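Local coordinates for protein oxidoreductase (Azotobacter vinelandii, PDB 7D5M) that binds NAD(+) in a Rossmann-fold domain and, as a homologue of inositol dehydrogenase, probably oxidises a sugar-like or polyol substrate, at residues Arg13-Gly18 with Arg72-Gln77; Tyr27-Ala32 with Ser89-Asn94; Gly44-Asp49 with Leu60-Gln65. All blocks are in the same frame, centred on the assembly; numbering follows the deposited sequence.

All three contacts lie in the NAD-binding Rossmann domain and reach one parallel sheet, in which strand 12-16 runs between strands 39-45 and 87-91. Interactions 1 and 3 are the closest pair, their centres about 9 Å apart, and are joined through the sheet by Gly-18 N to Ala-45 O at 2.9 Å. Interaction 2 lies about 13 Å from the centre of either and meets interaction 1 through Val-17 O and Ala-91 N, 2.8 Å apart. Each contributes residues to the NAD pocket: Val-17 and Gly-18 at the adenine, Asp-47 and Ile-48 at the adenosine ribose, and Asn-94 at the nicotinamide ribose.

Interaction 1: residues Arg13-Gly18 with Arg72-Gln77; sequences RWAMVG and RTLFEQ. With NAD (nicotinamide-adenine-dinucleotide), chain B.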
loop_
_atom_site.group_PDB
_atom_site.type_symbol
_atom_site.label_atom_id
_atom_site.label_comp_id
_atom_site.label_asym_id
_atom_site.label_seq_id
_atom_site.Cartn_x
_atom_site.Cartn_y
_atom_site.Cartn_z
ATOM N N ARG A 13 -18.240 -0.849 -40.425
ATOM C CA ARG A 13 -17.117 -0.836 -41.393
ATOM C C ARG A 13 -16.234 0.373 -41.060
ATOM O O ARG A 13 -16.763 1.506 -40.997
ATOM C CB ARG A 13 -17.656 -0.844 -42.827
ATOM C CG ARG A 13 -18.450 -2.100 -43.161
ATOM C CD ARG A 13 -18.872 -2.153 -44.619
ATOM N NE ARG A 13 -19.615 -0.982 -45.062
ATOM C CZ ARG A 13 -20.940 -0.825 -45.013
ATOM N NH1 ARG A 13 -21.723 -1.764 -44.510
ATOM N NH2 ARG A 13 -21.481 0.293 -45.453
ATOM N N TRP A 14 -14.948 0.137 -40.825
ATOM C CA TRP A 14 -14.087 1.076 -40.063
ATOM C C TRP A 14 -12.717 1.272 -40.712
ATOM O O TRP A 14 -12.144 0.325 -41.283
ATOM C CB TRP A 14 -13.996 0.561 -38.624
ATOM C CG TRP A 14 -13.216 1.391 -37.654
ATOM C CD1 TRP A 14 -13.471 2.667 -37.234
ATOM C CD2 TRP A 14 -12.094 0.928 -36.885
ATOM N NE1 TRP A 14 -12.551 3.038 -36.285
ATOM C CE2 TRP A 14 -11.699 1.987 -36.048
ATOM C CE3 TRP A 14 -11.373 -0.271 -36.850
ATOM C CZ2 TRP A 14 -10.602 1.875 -35.188
ATOM C CZ3 TRP A 14 -10.298 -0.383 -35.995
ATOM C CH2 TRP A 14 -9.927 0.676 -35.173
ATOM N N ALA A 15 -12.192 2.487 -40.567
ATOM C CA ALA A 15 -10.834 2.888 -40.969
ATOM C C ALA A 15 -10.157 3.623 -39.814
ATOM O O ALA A 15 -10.847 4.191 -38.930
ATOM C CB ALA A 15 -10.895 3.767 -42.187
ATOM N N MET A 16 -8.834 3.647 -39.859
ATOM C CA MET A 16 -8.013 4.550 -39.028
ATOM C C MET A 16 -7.289 5.531 -39.941
ATOM O O MET A 16 -6.939 5.160 -41.081
ATOM C CB MET A 16 -7.009 3.768 -38.186
ATOM C CG MET A 16 -7.677 3.020 -37.062
ATOM S SD MET A 16 -6.455 2.490 -35.839
ATOM C CE MET A 16 -6.092 4.052 -35.040
ATOM N N VAL A 17 -7.126 6.757 -39.457
ATOM C CA VAL A 17 -6.128 7.724 -39.985
ATOM C C VAL A 17 -5.089 7.909 -38.887
ATOM O O VAL A 17 -5.478 8.279 -37.761
ATOM C CB VAL A 17 -6.772 9.056 -40.403
ATOM C CG1 VAL A 17 -5.755 9.969 -41.068
ATOM C CG2 VAL A 17 -7.960 8.838 -41.319
ATOM N N GLY A 18 -3.834 7.594 -39.203
ATOM C CA GLY A 18 -2.751 7.504 -38.212
ATOM C C GLY A 18 -2.822 6.168 -37.501
ATOM O O GLY A 18 -3.469 5.248 -38.026
ATOM N N ARG A 72 -8.158 12.200 -47.285
ATOM C CA ARG A 72 -9.089 12.720 -48.330
ATOM C C ARG A 72 -9.347 11.598 -49.339
ATOM O O ARG A 72 -10.521 11.366 -49.695
ATOM C CB ARG A 72 -8.573 14.008 -48.986
ATOM C CG ARG A 72 -8.347 15.138 -47.991
ATOM C CD ARG A 72 -7.564 16.347 -48.499
ATOM N NE ARG A 72 -6.317 16.034 -49.195
ATOM C CZ ARG A 72 -5.203 15.531 -48.650
ATOM N NH1 ARG A 72 -5.137 15.239 -47.359
ATOM N NH2 ARG A 72 -4.140 15.322 -49.416
ATOM N N THR A 73 -8.295 10.916 -49.779
ATOM C CA THR A 73 -8.406 9.781 -50.730
ATOM C C THR A 73 -9.188 8.650 -50.065
ATOM O O THR A 73 -10.077 8.073 -50.709
ATOM C CB THR A 73 -7.036 9.291 -51.197
ATOM O OG1 THR A 73 -6.381 10.455 -51.707
ATOM C CG2 THR A 73 -7.154 8.189 -52.228
ATOM N N LEU A 74 -8.862 8.340 -48.809
ATOM C CA LEU A 74 -9.609 7.317 -48.041
ATOM C C LEU A 74 -11.112 7.604 -48.151
ATOM O O LEU A 74 -11.849 6.697 -48.569
ATOM C CB LEU A 74 -9.140 7.342 -46.588
ATOM C CG LEU A 74 -10.031 6.606 -45.593
ATOM C CD1 LEU A 74 -9.949 5.100 -45.783
ATOM C CD2 LEU A 74 -9.639 6.992 -44.177
ATOM N N PHE A 75 -11.554 8.817 -47.805
ATOM C CA PHE A 75 -12.999 9.161 -47.745
ATOM C C PHE A 75 -13.580 9.122 -49.165
ATOM O O PHE A 75 -14.652 8.523 -49.331
ATOM C CB PHE A 75 -13.242 10.504 -47.053
ATOM C CG PHE A 75 -12.700 10.593 -45.648
ATOM C CD1 PHE A 75 -12.461 9.448 -44.900
ATOM C CD2 PHE A 75 -12.433 11.822 -45.068
ATOM C CE1 PHE A 75 -11.954 9.536 -43.613
ATOM C CE2 PHE A 75 -11.927 11.907 -43.779
ATOM C CZ PHE A 75 -11.680 10.764 -43.058
ATOM N N GLU A 76 -12.884 9.689 -50.154
ATOM C CA GLU A 76 -13.404 9.791 -51.548
ATOM C C GLU A 76 -13.522 8.388 -52.159
ATOM O O GLU A 76 -14.587 8.098 -52.737
ATOM C CB GLU A 76 -12.525 10.703 -52.412
ATOM C CG GLU A 76 -12.931 10.718 -53.883
ATOM C CD GLU A 76 -12.110 11.626 -54.791
ATOM O OE1 GLU A 76 -10.930 11.904 -54.455
ATOM O OE2 GLU A 76 -12.658 12.058 -55.841
ATOM N N GLN A 77 -12.480 7.558 -52.042
ATOM C CA GLN A 77 -12.432 6.204 -52.662
ATOM C C GLN A 77 -13.429 5.286 -51.953
ATOM O O GLN A 77 -14.127 4.516 -52.642
ATOM C CB GLN A 77 -11.017 5.626 -52.628
ATOM C CG GLN A 77 -10.052 6.308 -53.589
ATOM C CD GLN A 77 -10.550 6.248 -55.013
ATOM O OE1 GLN A 77 -10.897 5.183 -55.526
ATOM N NE2 GLN A 77 -10.611 7.403 -55.651
HETATM P PA NAD B . 2.592 9.199 -32.503
HETATM O O1A NAD B . 3.483 10.282 -33.026
HETATM O O2A NAD B . 3.145 8.105 -31.646
HETATM O O5B NAD B . 1.808 8.544 -33.743
HETATM C C5B NAD B . 1.361 9.329 -34.892
HETATM C C4B NAD B . 0.948 8.364 -35.976
HETATM O O4B NAD B . 0.159 9.048 -36.984
HETATM C C3B NAD B . 2.104 7.715 -36.747
HETATM O O3B NAD B . 1.740 6.398 -37.134
HETATM C C2B NAD B . 2.248 8.653 -37.949
HETATM O O2B NAD B . 2.896 8.087 -39.065
HETATM C C1B NAD B . 0.776 8.897 -38.246
HETATM N N9A NAD B . 0.492 10.099 -39.016
HETATM C C8A NAD B . 0.996 11.352 -38.785
HETATM N N7A NAD B . 0.509 12.261 -39.593
HETATM C C5A NAD B . -0.386 11.571 -40.393
HETATM C C6A NAD B . -1.234 11.990 -41.438
HETATM N N6A NAD B . -1.334 13.257 -41.847
HETATM N N1A NAD B . -2.013 11.047 -42.022
HETATM C C2A NAD B . -1.908 9.778 -41.597
HETATM N N3A NAD B . -1.159 9.272 -40.616
HETATM C C4A NAD B . -0.410 10.232 -40.046
HETATM O O3 NAD B . 1.378 9.865 -31.665
HETATM P PN NAD B . 0.481 9.224 -30.475
HETATM O O1N NAD B . 1.203 9.370 -29.164
HETATM O O2N NAD B . 0.028 7.859 -30.897
HETATM O O5D NAD B . -0.768 10.228 -30.432
HETATM C C5D NAD B . -1.632 10.406 -31.556
HETATM C C4D NAD B . -2.862 11.097 -31.035
HETATM O O4D NAD B . -3.429 10.295 -29.968
HETATM C C3D NAD B . -2.596 12.476 -30.418
HETATM O O3D NAD B . -3.692 13.332 -30.684
HETATM C C2D NAD B . -2.467 12.167 -28.922
HETATM O O2D NAD B . -2.788 13.273 -28.092
HETATM C C1D NAD B . -3.513 11.061 -28.774
HETATM N N1N NAD B . -3.293 10.145 -27.613
HETATM C C2N NAD B . -4.334 9.908 -26.742
HETATM C C3N NAD B . -4.152 9.100 -25.618
HETATM C C7N NAD B . -5.380 8.760 -24.801
HETATM O O7N NAD B . -6.497 8.978 -25.285
HETATM N N7N NAD B . -5.194 8.210 -23.606
HETATM C C4N NAD B . -2.866 8.638 -25.319
HETATM C C5N NAD B . -1.820 8.902 -26.203
HETATM C C6N NAD B . -2.095 9.522 -27.402
#
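Leu-74 reaches from helix 71-78 to the sheet and touches Ala-15 and Val-17 with its two methyl groups. Ala-15 CB meets both of them, at 4.0 Å from Leu-74 CD1 and from Leu-74 CD2, and CD2 of Leu-74 also lies 3.8 Å from Val-17 CG2. With CG anti to the backbone N (chi1 166°), the isobutyl group extends off the helix, and its branch meets that of Val-17 at a slant. Ala-15 and Val-17, two residues apart, point their CB atoms to this side, whereas Met-16 between them points away, and its side chain packs on His-29 and Arg-30 of helix 26-34. This is the layering of a Rossmann fold, in which helices cover the two faces of a parallel sheet. Phe-75, the next residue on the helix, instead packs on Val-88 and on helix 97-106. Val-17 is divided between two neighbours: CG2 serves Leu-74, and CG1, set anti to the backbone N at chi1 -174°, lies 3.9 Å from NAD C2A on the adenine. Next in the chain, Gly-18, which has a positive phi of 80°, brings its CA to 3.4 Å from adenine N3A of NAD.

Interaction 2: residues Tyr27-Ala32 with Ser89-Asn94; sequences YIHRSA and SVATPN. With NAD (nicotinamide-adenine-dinucleotide), chain B.
Helix 26-34 passes over the C-terminal part of strand 87-91, with the CA atoms of His-29 and Ser-89 7.7 Å apart at the nearest point. His-29 alone carries the helix side of the contact. Its imidazole spans two alternate strand residues, ND1 at 4.1 Å from Ser-89 CB and NE2 at 4.2 Å from Ala-91 CB, and both carbons approach the ring obliquely. A chi1 of -80° puts CG anti to the carbonyl carbon, and a chi2 of -89° stands the ring across the CA-CB-CG plane, which spreads its two nitrogens along the strand. Both nitrogens of this buried ring have polar partners: NE2 is hydrogen-bonded to Glu-114 OE2 and ND1 to Tyr-337 OH, a hydroxyl that also bonds Ser-89 OG. Trp-333 meets the ring edge-to-face.

Past Ala-91 the strand opens into a loop that follows the cofactor. Thr-92 CG2 packs on the adenine, 3.7 Å from NAD C4A, and Pro-93 CD lies 3.4 Å from NAD C8A. Asn-94 then turns to the nicotinamide ribose, where its OD1 accepts a hydrogen bond from NAD O3D at 2.6 Å; NAD O2D lies farther from Asn-94 OD1, at 3.2 Å. On the outer side of the helix, Tyr-27 OH bonds Asp-36 of the second subunit. A helix packed on a central parallel strand whose C-terminal end runs directly into a cofactor-binding loop is part of the dinucleotide-binding arrangement of the Rossmann fold, where loops at the C-terminal ends of the parallel strands hold the cofactor.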
loop_
_atom_site.group_PDB
_atom_site.type_symbol
_atom_site.label_atom_id
_atom_site.label_comp_id
_atom_site.label_asym_id
_atom_site.label_seq_id
_atom_site.Cartn_x
_atom_site.Cartn_y
_atom_site.Cartn_z
ATOM N N TYR A 27 -2.457 0.963 -31.516
ATOM C CA TYR A 27 -2.821 -0.430 -31.164
ATOM C C TYR A 27 -4.054 -0.469 -30.251
ATOM O O TYR A 27 -4.960 -1.289 -30.487
ATOM C CB TYR A 27 -1.658 -1.187 -30.526
ATOM C CG TYR A 27 -2.089 -2.573 -30.136
ATOM C CD1 TYR A 27 -2.423 -3.499 -31.109
ATOM C CD2 TYR A 27 -2.295 -2.914 -28.810
ATOM C CE1 TYR A 27 -2.885 -4.758 -30.776
ATOM C CE2 TYR A 27 -2.748 -4.176 -28.461
ATOM C CZ TYR A 27 -3.048 -5.099 -29.445
ATOM O OH TYR A 27 -3.510 -6.338 -29.114
ATOM N N ILE A 28 -4.102 0.348 -29.206
ATOM C CA ILE A 28 -5.236 0.264 -28.242
ATOM C C ILE A 28 -6.543 0.641 -28.956
ATOM O O ILE A 28 -7.576 0.013 -28.662
ATOM C CB ILE A 28 -4.997 1.062 -26.947
ATOM C CG1 ILE A 28 -6.111 0.757 -25.938
ATOM C CG2 ILE A 28 -4.855 2.558 -27.201
ATOM C CD1 ILE A 28 -5.755 1.097 -24.518
ATOM N N HIS A 29 -6.517 1.558 -29.923
ATOM C CA HIS A 29 -7.711 1.831 -30.764
ATOM C C HIS A 29 -8.217 0.531 -31.391
ATOM O O HIS A 29 -9.427 0.247 -31.288
ATOM C CB HIS A 29 -7.424 2.865 -31.844
ATOM C CG HIS A 29 -7.469 4.265 -31.336
ATOM N ND1 HIS A 29 -8.642 4.999 -31.313
ATOM C CD2 HIS A 29 -6.512 5.057 -30.808
ATOM C CE1 HIS A 29 -8.396 6.192 -30.811
ATOM N NE2 HIS A 29 -7.093 6.254 -30.498
ATOM N N ARG A 30 -7.339 -0.199 -32.067
ATOM C CA ARG A 30 -7.714 -1.438 -32.794
ATOM C C ARG A 30 -8.111 -2.522 -31.789
ATOM O O ARG A 30 -9.083 -3.237 -32.043
ATOM C CB ARG A 30 -6.579 -1.898 -33.702
ATOM C CG ARG A 30 -6.336 -0.961 -34.874
ATOM C CD ARG A 30 -5.293 -1.512 -35.838
ATOM N NE ARG A 30 -3.971 -1.644 -35.239
ATOM C CZ ARG A 30 -3.068 -0.667 -35.160
ATOM N NH1 ARG A 30 -3.347 0.537 -35.625
ATOM N NH2 ARG A 30 -1.895 -0.895 -34.596
ATOM N N SER A 31 -7.337 -2.692 -30.727
ATOM C CA SER A 31 -7.627 -3.725 -29.702
ATOM C C SER A 31 -9.069 -3.554 -29.212
ATOM O O SER A 31 -9.813 -4.546 -29.164
ATOM C CB SER A 31 -6.617 -3.672 -28.590
ATOM O OG SER A 31 -6.705 -4.842 -27.789
ATOM N N ALA A 32 -9.466 -2.324 -28.890
ATOM C CA ALA A 32 -10.793 -1.994 -28.328
ATOM C C ALA A 32 -11.873 -2.073 -29.418
ATOM O O ALA A 32 -12.967 -2.581 -29.128
ATOM C CB ALA A 32 -10.749 -0.622 -27.699
ATOM N N SER A 89 -11.550 6.281 -37.071
ATOM C CA SER A 89 -10.831 6.740 -35.868
ATOM C C SER A 89 -9.628 7.589 -36.280
ATOM O O SER A 89 -8.829 7.141 -37.136
ATOM C CB SER A 89 -10.446 5.580 -35.003
ATOM O OG SER A 89 -11.618 5.044 -34.426
ATOM N N VAL A 90 -9.488 8.757 -35.651
ATOM C CA VAL A 90 -8.426 9.749 -35.976
ATOM C C VAL A 90 -7.368 9.690 -34.865
ATOM O O VAL A 90 -7.654 10.108 -33.733
ATOM C CB VAL A 90 -9.027 11.156 -36.144
ATOM C CG1 VAL A 90 -7.955 12.186 -36.459
ATOM C CG2 VAL A 90 -10.133 11.181 -37.186
ATOM N N ALA A 91 -6.198 9.147 -35.175
ATOM C CA ALA A 91 -5.103 8.936 -34.201
ATOM C C ALA A 91 -3.830 9.580 -34.739
ATOM O O ALA A 91 -2.740 9.046 -34.495
ATOM C CB ALA A 91 -4.921 7.466 -33.942
ATOM N N THR A 92 -3.978 10.699 -35.445
ATOM C CA THR A 92 -2.850 11.499 -35.969
ATOM C C THR A 92 -2.390 12.437 -34.864
ATOM O O THR A 92 -3.010 12.527 -33.812
ATOM C CB THR A 92 -3.264 12.259 -37.231
ATOM O OG1 THR A 92 -4.424 13.022 -36.890
ATOM C CG2 THR A 92 -3.551 11.344 -38.402
ATOM N N PRO A 93 -1.264 13.146 -35.042
ATOM C CA PRO A 93 -0.918 14.227 -34.117
ATOM C C PRO A 93 -1.996 15.323 -34.086
ATOM O O PRO A 93 -2.752 15.466 -35.031
ATOM C CB PRO A 93 0.426 14.732 -34.649
ATOM C CG PRO A 93 0.987 13.553 -35.426
ATOM C CD PRO A 93 -0.230 12.901 -36.056
ATOM N N ASN A 94 -2.013 16.084 -32.994
ATOM C CA ASN A 94 -3.112 16.998 -32.585
ATOM C C ASN A 94 -3.447 17.988 -33.703
ATOM O O ASN A 94 -4.644 18.256 -33.888
ATOM C CB ASN A 94 -2.747 17.783 -31.329
ATOM C CG ASN A 94 -2.543 16.892 -30.129
ATOM O OD1 ASN A 94 -2.880 15.712 -30.164
ATOM N ND2 ASN A 94 -1.976 17.454 -29.069
HETATM P PA NAD B . 2.592 9.199 -32.503
HETATM O O1A NAD B . 3.483 10.282 -33.026
HETATM O O2A NAD B . 3.145 8.105 -31.646
HETATM O O5B NAD B . 1.808 8.544 -33.743
HETATM C C5B NAD B . 1.361 9.329 -34.892
HETATM C C4B NAD B . 0.948 8.364 -35.976
HETATM O O4B NAD B . 0.159 9.048 -36.984
HETATM C C3B NAD B . 2.104 7.715 -36.747
HETATM O O3B NAD B . 1.740 6.398 -37.134
HETATM C C2B NAD B . 2.248 8.653 -37.949
HETATM O O2B NAD B . 2.896 8.087 -39.065
HETATM C C1B NAD B . 0.776 8.897 -38.246
HETATM N N9A NAD B . 0.492 10.099 -39.016
HETATM C C8A NAD B . 0.996 11.352 -38.785
HETATM N N7A NAD B . 0.509 12.261 -39.593
HETATM C C5A NAD B . -0.386 11.571 -40.393
HETATM C C6A NAD B . -1.234 11.990 -41.438
HETATM N N6A NAD B . -1.334 13.257 -41.847
HETATM N N1A NAD B . -2.013 11.047 -42.022
HETATM C C2A NAD B . -1.908 9.778 -41.597
HETATM N N3A NAD B . -1.159 9.272 -40.616
HETATM C C4A NAD B . -0.410 10.232 -40.046
HETATM O O3 NAD B . 1.378 9.865 -31.665
HETATM P PN NAD B . 0.481 9.224 -30.475
HETATM O O1N NAD B . 1.203 9.370 -29.164
HETATM O O2N NAD B . 0.028 7.859 -30.897
HETATM O O5D NAD B . -0.768 10.228 -30.432
HETATM C C5D NAD B . -1.632 10.406 -31.556
HETATM C C4D NAD B . -2.862 11.097 -31.035
HETATM O O4D NAD B . -3.429 10.295 -29.968
HETATM C C3D NAD B . -2.596 12.476 -30.418
HETATM O O3D NAD B . -3.692 13.332 -30.684
HETATM C C2D NAD B . -2.467 12.167 -28.922
HETATM O O2D NAD B . -2.788 13.273 -28.092
HETATM C C1D NAD B . -3.513 11.061 -28.774
HETATM N N1N NAD B . -3.293 10.145 -27.613
HETATM C C2N NAD B . -4.334 9.908 -26.742
HETATM C C3N NAD B . -4.152 9.100 -25.618
HETATM C C7N NAD B . -5.380 8.760 -24.801
HETATM O O7N NAD B . -6.497 8.978 -25.285
HETATM N N7N NAD B . -5.194 8.210 -23.606
HETATM C C4N NAD B . -2.866 8.638 -25.319
HETATM C C5N NAD B . -1.820 8.902 -26.203
HETATM C C6N NAD B . -2.095 9.522 -27.402
#

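Interaction 3: residues Gly44-Asp49 with Leu60-Gln65; sequences GAFDID and LGVDPQ. With NAD (nicotinamide-adenine-dinucleotide), chain B.
A chi1 of -70° sets the Phe-46 ring anti to its carbonyl carbon and turns it toward Leu-60 and Val-62, while Leu-60, with chi1 -69° and an extended chi2 of 179°, reaches back to the ring. These residues bracket helix 50-59, so the contact closes the beta-alpha unit made of edge strand 39-45 and helix 50-59 in the Rossmann fold. Leu-60 CD1 lies over one face of the phenyl ring, 4.0 Å from Phe-46 CE1. Val-62 arrives obliquely instead, its CG2 4.2 Å from Phe-46 CZ. Gly-44 CA sits 3.6 Å above the plane of the Phe-46 ring near the rim, so the backbone lies close on the ring. Leu-41 of the strand touches all three side chains. Between Leu-60 and Val-62 the chain leaves the helix through a Schellman motif at Gly-61, whose positive phi makes the turn, and Leu-60 also packs on Gly-4 of the second subunit.

The residues after Phe-46 hold the adenosine end of NAD. Asp-47 forms an Asx turn in which OD1 accepts from Asp-49 N; the donor comes from the anti side of the carboxylate, somewhat out of its plane. Arg-52 ties both aspartates to helix 50-59, its NE in a salt bridge with Asp-47 OD2 and its N bonded to OD1 of Asp-49, the N-cap. Ile-48 CD1 reaches the adenine amino group, 3.9 Å from NAD N6A. The adenosine ribose hydroxyl O2B of NAD receives the Ile-48 N-H at 3.3 Å and lies 2.9 Å from Asp-47 OD1.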
loop_
_atom_site.group_PDB
_atom_site.type_symbol
_atom_site.label_atom_id
_atom_site.label_comp_id
_atom_site.label_asym_id
_atom_site.label_seq_id
_atom_site.Cartn_x
_atom_site.Cartn_y
_atom_site.Cartn_z
ATOM N N GLY A 44 -7.591 2.125 -44.321
ATOM C CA GLY A 44 -6.883 3.096 -43.478
ATOM C C GLY A 44 -5.966 4.000 -44.268
ATOM O O GLY A 44 -5.579 3.644 -45.403
ATOM N N ALA A 45 -5.646 5.148 -43.679
ATOM C CA ALA A 45 -4.483 5.986 -44.052
ATOM C C ALA A 45 -3.585 6.034 -42.816
ATOM O O ALA A 45 -3.714 6.960 -42.009
ATOM C CB ALA A 45 -4.917 7.351 -44.506
ATOM N N PHE A 46 -2.741 5.018 -42.657
ATOM C CA PHE A 46 -2.138 4.643 -41.354
ATOM C C PHE A 46 -0.919 5.501 -41.003
ATOM O O PHE A 46 -0.590 5.566 -39.815
ATOM C CB PHE A 46 -1.752 3.166 -41.355
ATOM C CG PHE A 46 -2.933 2.233 -41.341
ATOM C CD1 PHE A 46 -3.723 2.122 -40.204
ATOM C CD2 PHE A 46 -3.287 1.512 -42.469
ATOM C CE1 PHE A 46 -4.823 1.277 -40.192
ATOM C CE2 PHE A 46 -4.392 0.672 -42.459
ATOM C CZ PHE A 46 -5.154 0.551 -41.318
ATOM N N ASP A 47 -0.257 6.128 -41.975
ATOM C CA ASP A 47 1.105 6.681 -41.753
ATOM C C ASP A 47 1.322 7.925 -42.624
ATOM O O ASP A 47 0.756 7.986 -43.729
ATOM C CB ASP A 47 2.128 5.570 -42.008
ATOM C CG ASP A 47 3.467 5.732 -41.315
ATOM O OD1 ASP A 47 4.055 6.825 -41.428
ATOM O OD2 ASP A 47 3.921 4.750 -40.666
ATOM N N ILE A 48 2.137 8.871 -42.144
ATOM C CA ILE A 48 2.609 10.037 -42.948
ATOM C C ILE A 48 3.488 9.531 -44.097
ATOM O O ILE A 48 3.548 10.210 -45.130
ATOM C CB ILE A 48 3.346 11.079 -42.077
ATOM C CG1 ILE A 48 3.621 12.376 -42.850
ATOM C CG2 ILE A 48 4.629 10.512 -41.482
ATOM C CD1 ILE A 48 2.374 13.161 -43.203
ATOM N N ASP A 49 4.162 8.395 -43.905
ATOM C CA ASP A 49 4.956 7.694 -44.946
ATOM C C ASP A 49 4.014 6.681 -45.584
ATOM O O ASP A 49 3.724 5.656 -44.975
ATOM C CB ASP A 49 6.216 7.088 -44.320
ATOM C CG ASP A 49 7.057 6.190 -45.209
ATOM O OD1 ASP A 49 6.538 5.657 -46.198
ATOM O OD2 ASP A 49 8.239 6.003 -44.873
ATOM N N LEU A 60 -1.808 -5.806 -40.813
ATOM C CA LEU A 60 -3.074 -5.739 -40.034
ATOM C C LEU A 60 -4.209 -6.478 -40.748
ATOM O O LEU A 60 -5.323 -6.498 -40.179
ATOM C CB LEU A 60 -3.468 -4.278 -39.795
ATOM C CG LEU A 60 -2.574 -3.478 -38.855
ATOM C CD1 LEU A 60 -3.085 -2.050 -38.730
ATOM C CD2 LEU A 60 -2.482 -4.121 -37.476
ATOM N N GLY A 61 -3.960 -7.048 -41.933
ATOM C CA GLY A 61 -4.942 -7.842 -42.697
ATOM C C GLY A 61 -5.821 -6.985 -43.596
ATOM O O GLY A 61 -6.837 -7.502 -44.092
ATOM N N VAL A 62 -5.440 -5.728 -43.840
ATOM C CA VAL A 62 -6.202 -4.784 -44.709
ATOM C C VAL A 62 -5.786 -5.001 -46.168
ATOM O O VAL A 62 -4.596 -5.194 -46.428
ATOM C CB VAL A 62 -5.999 -3.322 -44.275
ATOM C CG1 VAL A 62 -6.802 -2.351 -45.130
ATOM C CG2 VAL A 62 -6.344 -3.138 -42.806
ATOM N N ASP A 63 -6.762 -4.972 -47.069
ATOM C CA ASP A 63 -6.553 -4.999 -48.536
ATOM C C ASP A 63 -5.573 -3.888 -48.891
ATOM O O ASP A 63 -5.855 -2.736 -48.574
ATOM C CB ASP A 63 -7.897 -4.807 -49.232
ATOM C CG ASP A 63 -7.861 -4.880 -50.745
ATOM O OD1 ASP A 63 -6.766 -4.757 -51.324
ATOM O OD2 ASP A 63 -8.934 -5.065 -51.315
ATOM N N PRO A 64 -4.418 -4.169 -49.549
ATOM C CA PRO A 64 -3.445 -3.123 -49.876
ATOM C C PRO A 64 -4.059 -1.971 -50.690
ATOM O O PRO A 64 -3.628 -0.832 -50.547
ATOM C CB PRO A 64 -2.356 -3.848 -50.695
ATOM C CG PRO A 64 -3.018 -5.127 -51.147
ATOM C CD PRO A 64 -3.982 -5.491 -50.036
ATOM N N GLN A 65 -5.060 -2.278 -51.518
ATOM C CA GLN A 65 -5.778 -1.264 -52.336
ATOM C C GLN A 65 -6.677 -0.390 -51.452
ATOM O O GLN A 65 -7.128 0.663 -51.936
ATOM C CB GLN A 65 -6.587 -1.958 -53.424
ATOM C CG GLN A 65 -5.732 -2.428 -54.591
ATOM C CD GLN A 65 -6.609 -2.842 -55.747
ATOM O OE1 GLN A 65 -7.197 -3.918 -55.744
ATOM N NE2 GLN A 65 -6.732 -1.964 -56.729
HETATM P PA NAD B . 2.592 9.199 -32.503
HETATM O O1A NAD B . 3.483 10.282 -33.026
HETATM O O2A NAD B . 3.145 8.105 -31.646
HETATM O O5B NAD B . 1.808 8.544 -33.743
HETATM C C5B NAD B . 1.361 9.329 -34.892
HETATM C C4B NAD B . 0.948 8.364 -35.976
HETATM O O4B NAD B . 0.159 9.048 -36.984
HETATM C C3B NAD B . 2.104 7.715 -36.747
HETATM O O3B NAD B . 1.740 6.398 -37.134
HETATM C C2B NAD B . 2.248 8.653 -37.949
HETATM O O2B NAD B . 2.896 8.087 -39.065
HETATM C C1B NAD B . 0.776 8.897 -38.246
HETATM N N9A NAD B . 0.492 10.099 -39.016
HETATM C C8A NAD B . 0.996 11.352 -38.785
HETATM N N7A NAD B . 0.509 12.261 -39.593
HETATM C C5A NAD B . -0.386 11.571 -40.393
HETATM C C6A NAD B . -1.234 11.990 -41.438
HETATM N N6A NAD B . -1.334 13.257 -41.847
HETATM N N1A NAD B . -2.013 11.047 -42.022
HETATM C C2A NAD B . -1.908 9.778 -41.597
HETATM N N3A NAD B . -1.159 9.272 -40.616
HETATM C C4A NAD B . -0.410 10.232 -40.046
HETATM O O3 NAD B . 1.378 9.865 -31.665
HETATM P PN NAD B . 0.481 9.224 -30.475
HETATM O O1N NAD B . 1.203 9.370 -29.164
HETATM O O2N NAD B . 0.028 7.859 -30.897
HETATM O O5D NAD B . -0.768 10.228 -30.432
HETATM C C5D NAD B . -1.632 10.406 -31.556
HETATM C C4D NAD B . -2.862 11.097 -31.035
HETATM O O4D NAD B . -3.429 10.295 -29.968
HETATM C C3D NAD B . -2.596 12.476 -30.418
HETATM O O3D NAD B . -3.692 13.332 -30.684
HETATM C C2D NAD B . -2.467 12.167 -28.922
HETATM O O2D NAD B . -2.788 13.273 -28.092
HETATM C C1D NAD B . -3.513 11.061 -28.774
HETATM N N1N NAD B . -3.293 10.145 -27.613
HETATM C C2N NAD B . -4.334 9.908 -26.742
HETATM C C3N NAD B . -4.152 9.100 -25.618
HETATM C C7N NAD B . -5.380 8.760 -24.801
HETATM O O7N NAD B . -6.497 8.978 -25.285
HETATM N N7N NAD B . -5.194 8.210 -23.606
HETATM C C4N NAD B . -2.866 8.638 -25.319
HETATM C C5N NAD B . -1.820 8.902 -26.203
HETATM C C6N NAD B . -2.095 9.522 -27.402
#